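Local coordinates for protein lectin 2 (Agrocybe aegerita, PDB 4TQJ) that probably acts as a fungal beta-propeller lectin that specifically recognises non-reducing terminal N-acetylglucosamine, at residues F190-V195 against F216-G221; V343-D348 against T361-N366; K71-G76 against V84-G89; F77-V82 against G105-G110; D234-G239 against V253-G258. The protein carries 1 engineered substitution. All coordinates share one frame; numbering follows the deposited sequence.

Interaction 1 of 5, residues F190-V195 against F216-G221; sequences FGDKHV and FCIDAG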
# COMPACT_ATOMS: atom_id res chain seq x y z
N PHE A 190 -12.34 -9.17 -30.86
CA PHE A 190 -11.71 -9.31 -32.18
C PHE A 190 -12.28 -10.57 -32.81
O PHE A 190 -11.84 -11.66 -32.49
CB PHE A 190 -10.19 -9.42 -32.05
CG PHE A 190 -9.53 -8.18 -31.50
CD1 PHE A 190 -8.71 -7.39 -32.32
CD2 PHE A 190 -9.71 -7.81 -30.17
CE1 PHE A 190 -8.10 -6.27 -31.82
CE2 PHE A 190 -9.10 -6.67 -29.66
CZ PHE A 190 -8.30 -5.89 -30.48
N GLY A 191 -13.27 -10.41 -33.67
CA GLY A 191 -13.97 -11.54 -34.26
C GLY A 191 -13.36 -12.06 -35.55
O GLY A 191 -12.14 -12.04 -35.75
N ASP A 192 -14.21 -12.55 -36.45
CA ASP A 192 -13.72 -13.08 -37.71
C ASP A 192 -13.39 -11.94 -38.67
O ASP A 192 -12.27 -11.86 -39.17
CB ASP A 192 -14.72 -14.06 -38.32
CG ASP A 192 -14.66 -15.44 -37.67
OD1 ASP A 192 -13.55 -15.92 -37.34
OD2 ASP A 192 -15.73 -16.04 -37.49
N LYS A 193 -14.35 -11.06 -38.91
CA LYS A 193 -14.17 -9.99 -39.88
C LYS A 193 -14.18 -8.57 -39.30
O LYS A 193 -13.95 -7.62 -40.03
CB LYS A 193 -15.21 -10.14 -41.01
CG LYS A 193 -15.32 -11.60 -41.48
CD LYS A 193 -15.50 -11.71 -42.97
CE LYS A 193 -14.47 -10.88 -43.71
NZ LYS A 193 -13.59 -11.68 -44.59
N HIS A 194 -14.40 -8.42 -37.99
CA HIS A 194 -14.42 -7.10 -37.38
C HIS A 194 -14.03 -7.11 -35.91
O HIS A 194 -14.27 -8.09 -35.22
CB HIS A 194 -15.82 -6.47 -37.42
CG HIS A 194 -16.55 -6.65 -38.71
ND1 HIS A 194 -16.38 -5.81 -39.78
CD2 HIS A 194 -17.50 -7.55 -39.09
CE1 HIS A 194 -17.17 -6.19 -40.77
NE2 HIS A 194 -17.86 -7.24 -40.37
N VAL A 195 -13.45 -6.01 -35.44
CA VAL A 195 -13.40 -5.75 -34.01
C VAL A 195 -14.77 -5.20 -33.65
O VAL A 195 -15.27 -4.28 -34.31
CB VAL A 195 -12.32 -4.71 -33.65
CG1 VAL A 195 -12.31 -4.43 -32.13
CG2 VAL A 195 -10.94 -5.16 -34.12
N PHE A 216 -7.41 -6.22 -37.77
CA PHE A 216 -6.99 -6.88 -36.54
C PHE A 216 -7.67 -8.23 -36.30
O PHE A 216 -7.70 -8.71 -35.17
CB PHE A 216 -7.20 -5.96 -35.32
CG PHE A 216 -6.41 -4.69 -35.36
CD1 PHE A 216 -5.03 -4.70 -35.25
CD2 PHE A 216 -7.05 -3.46 -35.51
CE1 PHE A 216 -4.30 -3.52 -35.28
CE2 PHE A 216 -6.33 -2.28 -35.54
CZ PHE A 216 -4.95 -2.30 -35.44
N CYS A 217 -8.20 -8.85 -37.34
CA CYS A 217 -8.93 -10.10 -37.16
C CYS A 217 -8.42 -11.21 -38.07
O CYS A 217 -7.76 -10.96 -39.09
CB CYS A 217 -10.43 -9.88 -37.41
SG CYS A 217 -11.21 -8.84 -36.19
N ILE A 218 -8.75 -12.43 -37.71
CA ILE A 218 -8.23 -13.59 -38.43
C ILE A 218 -8.61 -13.55 -39.92
O ILE A 218 -7.82 -13.93 -40.78
CB ILE A 218 -8.66 -14.90 -37.75
CG1 ILE A 218 -7.99 -16.10 -38.41
CG2 ILE A 218 -10.19 -15.00 -37.68
CD1 ILE A 218 -7.99 -17.32 -37.53
N ASP A 219 -9.82 -13.07 -40.23
CA ASP A 219 -10.27 -12.97 -41.61
C ASP A 219 -10.47 -11.54 -42.08
O ASP A 219 -11.25 -11.27 -42.99
CB ASP A 219 -11.53 -13.81 -41.83
CG ASP A 219 -11.23 -15.28 -41.93
OD1 ASP A 219 -10.06 -15.60 -42.24
OD2 ASP A 219 -12.13 -16.11 -41.70
N ALA A 220 -9.76 -10.62 -41.42
CA ALA A 220 -9.63 -9.25 -41.88
C ALA A 220 -8.23 -8.78 -41.54
O ALA A 220 -7.98 -8.27 -40.44
CB ALA A 220 -10.66 -8.35 -41.22
N GLY A 221 -7.30 -8.97 -42.47
CA GLY A 221 -5.93 -8.56 -42.25
C GLY A 221 -5.03 -9.72 -41.88
O GLY A 221 -3.82 -9.54 -41.70
O HOH W 1 -9.53 -12.42 -34.84
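Asp192 and Asp219 meet through backbone atoms. Asp219 N donates to Asp192 O over 2.9 Å. A second bond runs the other way. The bent chain of Lys193 brings NZ to Asp219 O at 2.9 Å, and the donor lies in the carbonyl plane. A water makes the third link, placed to donate to Gly191 O at 2.8 Å and accepting from Ile218 N at 3.0 Å. The loop 216-221 is itself held by a type I beta turn from Cys217 to Ala220. Gly191 N is satisfied within its own hairpin turn by His194 O.

Other polar groups look outward. Asp192 OD1 is bound by His172 and forms a salt bridge with Arg171. This probably eases its nearness to Asp219 OD2, which lies 4.6 Å from Asp192 OD1. His194 ND1 is taken by Asp214. Phe216 O accepts from Arg230 and also sits at the edge of the Phe190 ring, 3.3 Å from CD1. On the apolar side, Phe190 CE1 packs 3.6 Å from Phe216 CB. Cys217 SG lies 3.3 Å from His194 O.

The contact joins the hairpin turn of one propeller blade to the loop leading to the next. All three links end on backbone carbonyls, Asp192 O, Asp219 O and Gly191 O. The donors are a backbone N-H, a lysine ammonium and a water, so only one link is main chain to main chain.

Interaction 2 of 5, residues V343-D348 against T361-N366; sequences VDLTGD and TLVSYN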
# COMPACT_ATOMS: atom_id res chain seq x y z
N VAL A 343 5.96 -3.87 -15.46
CA VAL A 343 5.08 -3.20 -14.50
C VAL A 343 5.87 -2.22 -13.63
O VAL A 343 7.05 -2.39 -13.42
CB VAL A 343 4.38 -4.22 -13.54
CG1 VAL A 343 3.38 -5.10 -14.29
CG2 VAL A 343 5.39 -5.06 -12.80
N ASP A 344 5.20 -1.20 -13.11
CA ASP A 344 5.85 -0.26 -12.21
C ASP A 344 6.04 -0.93 -10.86
O ASP A 344 5.08 -1.39 -10.23
CB ASP A 344 5.02 1.02 -12.07
CG ASP A 344 5.77 2.15 -11.40
OD1 ASP A 344 7.02 2.06 -11.32
OD2 ASP A 344 5.10 3.13 -10.95
N LEU A 345 7.29 -1.01 -10.42
CA LEU A 345 7.62 -1.54 -9.10
C LEU A 345 8.00 -0.43 -8.13
O LEU A 345 8.19 -0.68 -6.94
CB LEU A 345 8.79 -2.51 -9.20
CG LEU A 345 8.56 -3.76 -10.04
CD1 LEU A 345 9.90 -4.49 -10.28
CD2 LEU A 345 7.55 -4.64 -9.34
N THR A 346 8.11 0.80 -8.65
CA THR A 346 8.78 1.87 -7.89
C THR A 346 8.01 3.17 -7.72
O THR A 346 8.56 4.15 -7.22
CB THR A 346 10.14 2.23 -8.52
OG1 THR A 346 9.92 2.93 -9.74
CG2 THR A 346 10.95 0.98 -8.78
N GLY A 347 6.76 3.21 -8.16
CA GLY A 347 5.90 4.37 -7.94
C GLY A 347 6.12 5.60 -8.80
O GLY A 347 5.53 6.66 -8.52
N ASP A 348 6.94 5.51 -9.84
CA ASP A 348 7.16 6.67 -10.69
C ASP A 348 6.34 6.65 -12.00
O ASP A 348 6.50 7.52 -12.83
CB ASP A 348 8.66 6.87 -10.98
CG ASP A 348 9.21 5.83 -11.95
OD1 ASP A 348 8.54 4.80 -12.15
OD2 ASP A 348 10.31 6.05 -12.49
N THR A 361 15.16 -14.57 -9.54
CA THR A 361 14.25 -13.52 -9.99
C THR A 361 15.05 -12.22 -10.15
O THR A 361 15.60 -11.70 -9.18
CB THR A 361 13.12 -13.30 -8.99
OG1 THR A 361 12.21 -14.40 -9.06
CG2 THR A 361 12.38 -11.99 -9.29
N LEU A 362 15.12 -11.72 -11.38
CA LEU A 362 15.93 -10.55 -11.70
C LEU A 362 15.06 -9.34 -12.02
O LEU A 362 13.91 -9.48 -12.43
CB LEU A 362 16.84 -10.83 -12.89
CG LEU A 362 17.74 -12.06 -12.79
CD1 LEU A 362 18.62 -12.13 -14.03
CD2 LEU A 362 18.57 -11.98 -11.54
N VAL A 363 15.63 -8.16 -11.87
CA VAL A 363 14.87 -6.96 -12.09
C VAL A 363 15.78 -5.92 -12.70
O VAL A 363 16.98 -5.88 -12.41
CB VAL A 363 14.23 -6.47 -10.75
CG1 VAL A 363 15.31 -6.03 -9.78
CG2 VAL A 363 13.24 -5.34 -10.98
N SER A 364 15.23 -5.08 -13.56
CA SER A 364 15.93 -3.89 -14.00
C SER A 364 14.97 -2.72 -13.89
O SER A 364 13.83 -2.80 -14.35
CB SER A 364 16.43 -4.05 -15.43
OG SER A 364 16.82 -2.81 -15.97
N TYR A 365 15.43 -1.62 -13.29
CA TYR A 365 14.56 -0.49 -13.05
C TYR A 365 14.60 0.57 -14.13
O TYR A 365 15.67 0.93 -14.63
CB TYR A 365 14.84 0.12 -11.67
CG TYR A 365 14.62 -0.88 -10.56
CD1 TYR A 365 13.34 -1.30 -10.24
CD2 TYR A 365 15.70 -1.43 -9.87
CE1 TYR A 365 13.13 -2.23 -9.24
CE2 TYR A 365 15.50 -2.36 -8.87
CZ TYR A 365 14.21 -2.76 -8.56
OH TYR A 365 13.99 -3.68 -7.57
N ASN A 366 13.42 1.06 -14.50
CA ASN A 366 13.28 2.15 -15.45
C ASN A 366 13.91 3.38 -14.84
O ASN A 366 13.82 3.56 -13.62
CB ASN A 366 11.79 2.39 -15.72
CG ASN A 366 11.54 3.28 -16.92
OD1 ASN A 366 12.20 4.30 -17.11
ND2 ASN A 366 10.55 2.90 -17.73
O HOH W 2 11.29 3.45 -12.60
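Leu345 and Val363 reach toward each other tip to tip, with Leu345 CD1 3.5 Å from Val363 CG2. The same CD1 also lies 4.1 Å from Tyr365 CE1, where the two side chains cross at about a right angle. Thr346 adds its methyl, CG2, 3.6 Å from Tyr365 CD1. With chi1 at 72°, CG2 stands anti to the carbonyl carbon, on the side of the ring. Met398 covers Leu345 from strand 395-399, and Val36 of the second subunit packs on Tyr365.

The setting is one blade of a beta propeller. The loop 343-348 follows the strand 339-343 and passes beside the blade's third strand, 361-364. Asp352, on the strand between them, takes both Leu345 N and Asn366 N on its carboxylate.

No direct hydrogen bond crosses between the segments. A water bridges them instead, placed to donate to Asp348 OD2 at 2.8 Å and to Asn366 O at 2.7 Å. Asp348 OD1 accepts from Cys350 N.

Within the loop, Asp344 closes an Asx turn. Thr346 N donates to Asp344 OD1 over 3.1 Å and comes from above the carboxylate plane. Asp344 OD2 is bound by Gly349 N and Gly17 N.

Interaction 3 of 5, residues K71-G76 against V84-G89; sequences KGDIVG and VSVNNG
Asp73 meets Asn87 with a side chain where a plain hairpin would use main chain. Asn87 N donates to Asp73 OD1 over 2.8 Å, on the anti lone pair of that oxygen. The two segments belong to an antiparallel beta hairpin, strands 73-77 and 82-85, in the middle of one beta-propeller blade. Regular pairing holds further along. Ile74 and Ser85 form a hydrogen-bonded pair, with Ser85 N to Ile74 O at 2.9 Å and Ile74 N to Ser85 O at 3.1 Å. Val75 and Val84 follow as a non-hydrogen-bonded pair. Their side chains lie on one face of the sheet, and those of Ile74 and Ser85 on the other, where Phe47 touches both.

Beyond Ser85 the regular backbone pairing ends, though Asp73 and Val86 stay close, and side chains tie the two segments. Asp73 OD1 carries a second bond, from a water that also donates to Asn87 O. Asp73 OD2 is held separately by Thr66 N. Asn87 has CG anti to its own N, chi1 180°, which sends the amide across to the opposite segment. There Asn87 ND2 donates to Gly72 O at 3.2 Å, and the acceptor lies nearly in the amide plane.

The aliphatic part of Lys71 runs at a slant to the Asn87 side chain, its CB against the amide, while its NZ forms a salt bridge with Asp402. Lys71 CG also packs 3.7 Å from Gly89 CA. The other end of the Asn87 amide closes an Asx turn, in which Gly89 N donates to Asn87 OD1 over 2.8 Å.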
# COMPACT_ATOMS: atom_id res chain seq x y z
N LYS A 71 -8.50 -3.61 -0.84
CA LYS A 71 -7.52 -4.69 -0.68
C LYS A 71 -7.85 -5.88 -1.57
O LYS A 71 -8.99 -6.33 -1.61
CB LYS A 71 -7.44 -5.14 0.78
CG LYS A 71 -6.49 -4.33 1.66
CD LYS A 71 -6.84 -2.86 1.66
CE LYS A 71 -6.28 -2.15 2.89
NZ LYS A 71 -5.30 -1.10 2.53
N GLY A 72 -6.85 -6.40 -2.27
CA GLY A 72 -7.07 -7.51 -3.17
C GLY A 72 -7.22 -8.86 -2.50
O GLY A 72 -6.41 -9.26 -1.67
N ASP A 73 -8.27 -9.58 -2.89
CA ASP A 73 -8.60 -10.87 -2.34
C ASP A 73 -8.24 -11.95 -3.33
O ASP A 73 -8.17 -11.68 -4.54
CB ASP A 73 -10.10 -10.94 -2.08
CG ASP A 73 -10.60 -9.75 -1.29
OD1 ASP A 73 -10.06 -9.52 -0.19
OD2 ASP A 73 -11.51 -9.05 -1.78
N ILE A 74 -8.02 -13.16 -2.83
CA ILE A 74 -7.76 -14.31 -3.67
C ILE A 74 -9.08 -14.87 -4.16
O ILE A 74 -9.98 -15.13 -3.37
CB ILE A 74 -7.06 -15.43 -2.90
CG1 ILE A 74 -5.84 -14.89 -2.16
CG2 ILE A 74 -6.69 -16.57 -3.83
CD1 ILE A 74 -4.80 -14.34 -3.07
N VAL A 75 -9.19 -15.07 -5.48
CA VAL A 75 -10.40 -15.62 -6.05
C VAL A 75 -10.07 -16.82 -6.92
O VAL A 75 -9.20 -16.75 -7.79
CB VAL A 75 -11.14 -14.58 -6.90
CG1 VAL A 75 -12.46 -15.15 -7.38
CG2 VAL A 75 -11.35 -13.27 -6.13
N GLY A 76 -10.76 -17.93 -6.67
CA GLY A 76 -10.56 -19.15 -7.42
C GLY A 76 -11.86 -19.64 -8.02
O GLY A 76 -12.88 -19.72 -7.32
N VAL A 84 -13.47 -17.47 -2.32
CA VAL A 84 -12.73 -16.24 -2.05
C VAL A 84 -12.01 -16.29 -0.71
O VAL A 84 -12.58 -16.71 0.30
CB VAL A 84 -13.67 -15.01 -2.04
CG1 VAL A 84 -12.90 -13.75 -1.67
CG2 VAL A 84 -14.38 -14.85 -3.37
N SER A 85 -10.75 -15.85 -0.70
CA SER A 85 -10.01 -15.62 0.54
C SER A 85 -9.82 -14.13 0.75
O SER A 85 -9.01 -13.49 0.08
CB SER A 85 -8.65 -16.32 0.54
OG SER A 85 -8.78 -17.70 0.87
N VAL A 86 -10.57 -13.58 1.69
CA VAL A 86 -10.55 -12.15 1.92
C VAL A 86 -9.24 -11.65 2.52
O VAL A 86 -8.77 -12.17 3.53
CB VAL A 86 -11.76 -11.73 2.77
CG1 VAL A 86 -11.67 -10.25 3.15
CG2 VAL A 86 -13.06 -12.03 2.01
N ASN A 87 -8.64 -10.65 1.88
CA ASN A 87 -7.49 -9.92 2.42
C ASN A 87 -7.93 -9.02 3.58
O ASN A 87 -8.59 -8.01 3.36
CB ASN A 87 -6.89 -9.08 1.30
CG ASN A 87 -5.68 -8.26 1.73
OD1 ASN A 87 -5.43 -8.03 2.91
ND2 ASN A 87 -4.93 -7.80 0.74
N ASN A 88 -7.58 -9.38 4.81
CA ASN A 88 -8.08 -8.65 5.98
C ASN A 88 -7.50 -7.24 6.12
O ASN A 88 -7.74 -6.55 7.12
CB ASN A 88 -7.84 -9.43 7.28
CG ASN A 88 -6.52 -9.09 7.95
OD1 ASN A 88 -5.49 -8.94 7.29
ND2 ASN A 88 -6.54 -8.95 9.28
N GLY A 89 -6.72 -6.81 5.13
CA GLY A 89 -6.09 -5.51 5.19
C GLY A 89 -4.67 -5.59 5.70
O GLY A 89 -3.72 -5.27 4.97
O HOH W 3 -10.43 -7.47 1.44

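Interaction 4 of 5, residues F77-V82 against G105-G110; sequences FGNAGV and GYDAGG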
# COMPACT_ATOMS: atom_id res chain seq x y z
N PHE A 77 -11.84 -19.94 -9.31
CA PHE A 77 -12.99 -20.55 -9.97
C PHE A 77 -12.76 -22.05 -9.96
O PHE A 77 -12.07 -22.58 -10.82
CB PHE A 77 -13.14 -20.03 -11.42
CG PHE A 77 -13.50 -18.57 -11.50
CD1 PHE A 77 -14.81 -18.18 -11.76
CD2 PHE A 77 -12.54 -17.58 -11.31
CE1 PHE A 77 -15.16 -16.84 -11.84
CE2 PHE A 77 -12.88 -16.24 -11.37
CZ PHE A 77 -14.19 -15.87 -11.64
N GLY A 78 -13.32 -22.72 -8.95
CA GLY A 78 -13.13 -24.14 -8.75
C GLY A 78 -14.12 -24.99 -9.52
O GLY A 78 -14.64 -24.57 -10.55
N ASN A 79 -14.39 -26.20 -9.01
CA ASN A 79 -15.33 -27.12 -9.66
C ASN A 79 -16.78 -26.74 -9.37
O ASN A 79 -17.60 -26.65 -10.28
CB ASN A 79 -15.07 -28.56 -9.21
CG ASN A 79 -13.74 -29.09 -9.70
OD1 ASN A 79 -13.33 -28.83 -10.83
ND2 ASN A 79 -13.05 -29.85 -8.85
N ALA A 80 -17.08 -26.50 -8.10
CA ALA A 80 -18.46 -26.29 -7.67
C ALA A 80 -18.86 -24.82 -7.63
O ALA A 80 -20.01 -24.49 -7.38
CB ALA A 80 -18.70 -26.94 -6.31
N GLY A 81 -17.89 -23.94 -7.87
CA GLY A 81 -18.18 -22.52 -7.88
C GLY A 81 -16.96 -21.66 -7.61
O GLY A 81 -15.83 -22.08 -7.83
N VAL A 82 -17.21 -20.46 -7.11
CA VAL A 82 -16.16 -19.49 -6.86
C VAL A 82 -15.88 -19.38 -5.38
O VAL A 82 -16.80 -19.23 -4.57
CB VAL A 82 -16.56 -18.12 -7.43
CG1 VAL A 82 -15.45 -17.12 -7.23
CG2 VAL A 82 -16.94 -18.27 -8.91
N GLY A 105 -18.16 -22.49 -12.43
CA GLY A 105 -17.25 -23.57 -12.11
C GLY A 105 -17.22 -24.65 -13.18
O GLY A 105 -18.07 -24.70 -14.06
N TYR A 106 -16.22 -25.52 -13.09
CA TYR A 106 -16.08 -26.64 -14.00
C TYR A 106 -17.29 -27.57 -13.92
O TYR A 106 -17.75 -28.08 -14.94
CB TYR A 106 -14.82 -27.43 -13.64
CG TYR A 106 -14.46 -28.47 -14.65
CD1 TYR A 106 -13.56 -28.19 -15.68
CD2 TYR A 106 -15.01 -29.75 -14.59
CE1 TYR A 106 -13.23 -29.15 -16.61
CE2 TYR A 106 -14.68 -30.71 -15.52
CZ TYR A 106 -13.79 -30.41 -16.52
OH TYR A 106 -13.47 -31.37 -17.44
N ASP A 107 -17.79 -27.79 -12.70
CA ASP A 107 -18.96 -28.63 -12.47
C ASP A 107 -20.24 -27.81 -12.31
O ASP A 107 -21.34 -28.35 -12.38
CB ASP A 107 -18.76 -29.50 -11.22
CG ASP A 107 -17.69 -30.56 -11.39
OD1 ASP A 107 -17.59 -31.14 -12.47
OD2 ASP A 107 -16.96 -30.81 -10.41
N ALA A 108 -20.08 -26.51 -12.08
CA ALA A 108 -21.23 -25.62 -11.94
C ALA A 108 -21.34 -24.74 -13.18
O ALA A 108 -20.75 -23.66 -13.24
CB ALA A 108 -21.10 -24.76 -10.70
N GLY A 109 -22.10 -25.19 -14.17
CA GLY A 109 -22.32 -24.40 -15.36
C GLY A 109 -21.47 -24.91 -16.50
O GLY A 109 -21.53 -24.37 -17.60
N GLY A 110 -20.69 -25.95 -16.24
CA GLY A 110 -19.89 -26.57 -17.29
C GLY A 110 -18.84 -25.68 -17.92
O GLY A 110 -18.56 -25.78 -19.12
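Tyr106 and Asn79 lie side by side and point the same way, with the ring and amide planes 72° apart. Asn79 OD1 comes close to the base of the ring, 3.5 Å from Tyr106 CB, at an oblique angle. The ring edge, in its plane, is met by OD1 of the next residue, Asp107. Arg112 and Lys58 both make cation-pi contacts with the ring. The Asn79 amide also runs beside the Asp107 carboxylate, their planes 41° apart. Here Asp107 OD2 approaches Asn79 CB at 3.2 Å. The amide oxygen of Asn79 is not left to these neighbours, since His59 NE2 is hydrogen-bonded to it.

The backbone supplies the direct bonds. Tyr106 N donates to Gly78 O over 3.1 Å, in the carbonyl plane and on a lone pair. Asp107 N donates to Asn79 O over 2.7 Å. Ala108 N adds a weak bond to the same oxygen at 3.1 Å, so Asn79 O is gripped from two successive N-H groups. Gly105, having no side chain, lets the chains come very near, with its CA 3.2 Å from Gly78 O. Ala108 CB rests 3.5 Å from Ala80 O.

Each loop is also closed on itself. Gly78 N donates to Gly81 O, and Gly105 N to Ala108 O. The turn 77-82 links strands 73-77 and 82-85 of one blade. The loop 105-110 leads from strand 98-101 to strand 117-121 of the next. The contact thus joins the hairpin turn of one beta-propeller blade to the connection that leads into the next.

Interaction 5 of 5, residues D234-G239 against V253-G258; sequences DLTGDG and VALNNG
Thr236 and Leu255 cross obliquely, methyl against methyl, with Thr236 CG2 3.8 Å from Leu255 CD2. The chi1 of 62° at Thr236 divides its two branches, CG2 going to the leucine and OG1 to a water. Leu235 stands next to this pair. Its CB lies 4.4 Å from Leu255 CD2, and its CD1 passes on to Val253 CB. Ile244, on the strand between, touches both Leu235 and Val253.

The polar side of the contact runs through the water. Thr236 OG1 donates to it over 2.6 Å, and the water donates on to Asn256 O at 2.8 Å. Further along, the Asp238 carboxylate points OD2 at Gly258, 3.3 Å from its CA. Asp238 OD1 accepts from Thr240 N. Asn256 shapes its own end of the contact by an Asx turn, Gly258 N donating to Asn256 OD1.

Behind Thr236, Asp234 holds the loop in form. Its OD1 takes both Thr236 N, at 3.0 Å, and Gly237 N, at 2.9 Å, from the same face of the carboxylate. Its OD2 takes Gly239 N and also Thr1 N, at the chain start. Asp242 ties the segments from between them, accepting Leu235 N on one oxygen and Asn256 N on the other.

The sequence Asp-Leu-Thr-Gly-Asp-Gly, folded round the Asp234 carboxylate and tied to the end of the third strand by Asp242, is consistent with the FG-GAP-like repeat of beta-propeller blades.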
# COMPACT_ATOMS: atom_id res chain seq x y z
N ASP A 234 -4.49 2.83 -23.78
CA ASP A 234 -4.52 4.24 -24.11
C ASP A 234 -3.17 4.67 -24.65
O ASP A 234 -2.18 4.68 -23.92
CB ASP A 234 -4.85 5.08 -22.88
CG ASP A 234 -5.10 6.52 -23.22
OD1 ASP A 234 -5.07 6.85 -24.43
OD2 ASP A 234 -5.36 7.32 -22.29
N LEU A 235 -3.15 5.04 -25.94
CA LEU A 235 -1.95 5.49 -26.63
C LEU A 235 -1.94 7.00 -26.89
O LEU A 235 -1.01 7.52 -27.49
CB LEU A 235 -1.83 4.75 -27.98
CG LEU A 235 -1.88 3.22 -27.90
CD1 LEU A 235 -1.71 2.59 -29.28
CD2 LEU A 235 -0.84 2.69 -26.93
N THR A 236 -2.98 7.70 -26.45
CA THR A 236 -3.06 9.15 -26.69
C THR A 236 -3.17 9.96 -25.40
O THR A 236 -3.00 11.18 -25.42
CB THR A 236 -4.24 9.50 -27.55
OG1 THR A 236 -5.44 9.11 -26.87
CG2 THR A 236 -4.13 8.77 -28.89
N GLY A 237 -3.45 9.30 -24.29
CA GLY A 237 -3.57 10.01 -23.03
C GLY A 237 -4.94 10.58 -22.75
O GLY A 237 -5.13 11.20 -21.70
N ASP A 238 -5.90 10.36 -23.65
CA ASP A 238 -7.27 10.84 -23.43
C ASP A 238 -8.08 9.96 -22.48
O ASP A 238 -9.25 10.24 -22.22
CB ASP A 238 -8.03 11.01 -24.75
CG ASP A 238 -8.59 9.70 -25.28
OD1 ASP A 238 -8.14 8.62 -24.88
OD2 ASP A 238 -9.50 9.76 -26.12
N GLY A 239 -7.47 8.90 -21.98
CA GLY A 239 -8.14 8.03 -21.02
C GLY A 239 -9.00 6.93 -21.63
O GLY A 239 -9.55 6.11 -20.90
N VAL A 253 -1.67 0.49 -35.58
CA VAL A 253 -2.67 0.99 -34.65
C VAL A 253 -3.85 1.71 -35.29
O VAL A 253 -3.75 2.25 -36.40
CB VAL A 253 -2.08 1.85 -33.47
CG1 VAL A 253 -0.59 1.65 -33.29
CG2 VAL A 253 -2.45 3.31 -33.62
N ALA A 254 -4.98 1.66 -34.59
CA ALA A 254 -6.14 2.45 -34.93
C ALA A 254 -6.54 3.22 -33.67
O ALA A 254 -6.80 2.61 -32.62
CB ALA A 254 -7.26 1.56 -35.39
N LEU A 255 -6.61 4.54 -33.78
CA LEU A 255 -6.84 5.37 -32.62
C LEU A 255 -8.33 5.63 -32.36
O LEU A 255 -9.12 5.86 -33.29
CB LEU A 255 -6.07 6.69 -32.74
CG LEU A 255 -4.54 6.63 -32.89
CD1 LEU A 255 -4.03 8.02 -33.21
CD2 LEU A 255 -3.86 6.08 -31.62
N ASN A 256 -8.69 5.57 -31.08
CA ASN A 256 -10.02 5.86 -30.57
C ASN A 256 -10.23 7.36 -30.58
O ASN A 256 -9.36 8.10 -30.13
CB ASN A 256 -10.12 5.33 -29.13
CG ASN A 256 -11.55 5.33 -28.58
OD1 ASN A 256 -12.38 6.18 -28.93
ND2 ASN A 256 -11.84 4.37 -27.72
N ASN A 257 -11.38 7.82 -31.08
CA ASN A 257 -11.66 9.26 -31.11
C ASN A 257 -12.02 9.79 -29.73
O ASN A 257 -12.22 10.99 -29.54
CB ASN A 257 -12.77 9.60 -32.10
CG ASN A 257 -14.16 9.34 -31.54
OD1 ASN A 257 -14.41 8.33 -30.88
ND2 ASN A 257 -15.09 10.25 -31.83
N GLY A 258 -12.12 8.87 -28.77
CA GLY A 258 -12.48 9.23 -27.41
C GLY A 258 -13.90 8.83 -27.09
O GLY A 258 -14.37 9.02 -25.97
O HOH W 4 -7.50 7.89 -28.00

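How the interactions relate
The five contacts are spread round one beta propeller. Interactions 3 and 4 touch, since the hairpin of interaction 3 runs on into the turn of interaction 4. Val75 CG1 lies 3.6 Å from Val82 CG1. Interactions 1 and 5 also touch, in neighbouring blades, where Phe216 CE2 lies 4.0 Å from Ala254 CB. Interaction 2 stands apart, its nearest atoms about 14 Å from interaction 5 and about 15 Å from interaction 3. Interactions 1 and 4 are alike in design, a hairpin turn against an interblade loop, with centres 31 Å apart. Interactions 2 and 5 match each other in a different design, the loop between a blade's first two strands against its third strand, with centres 25 Å apart.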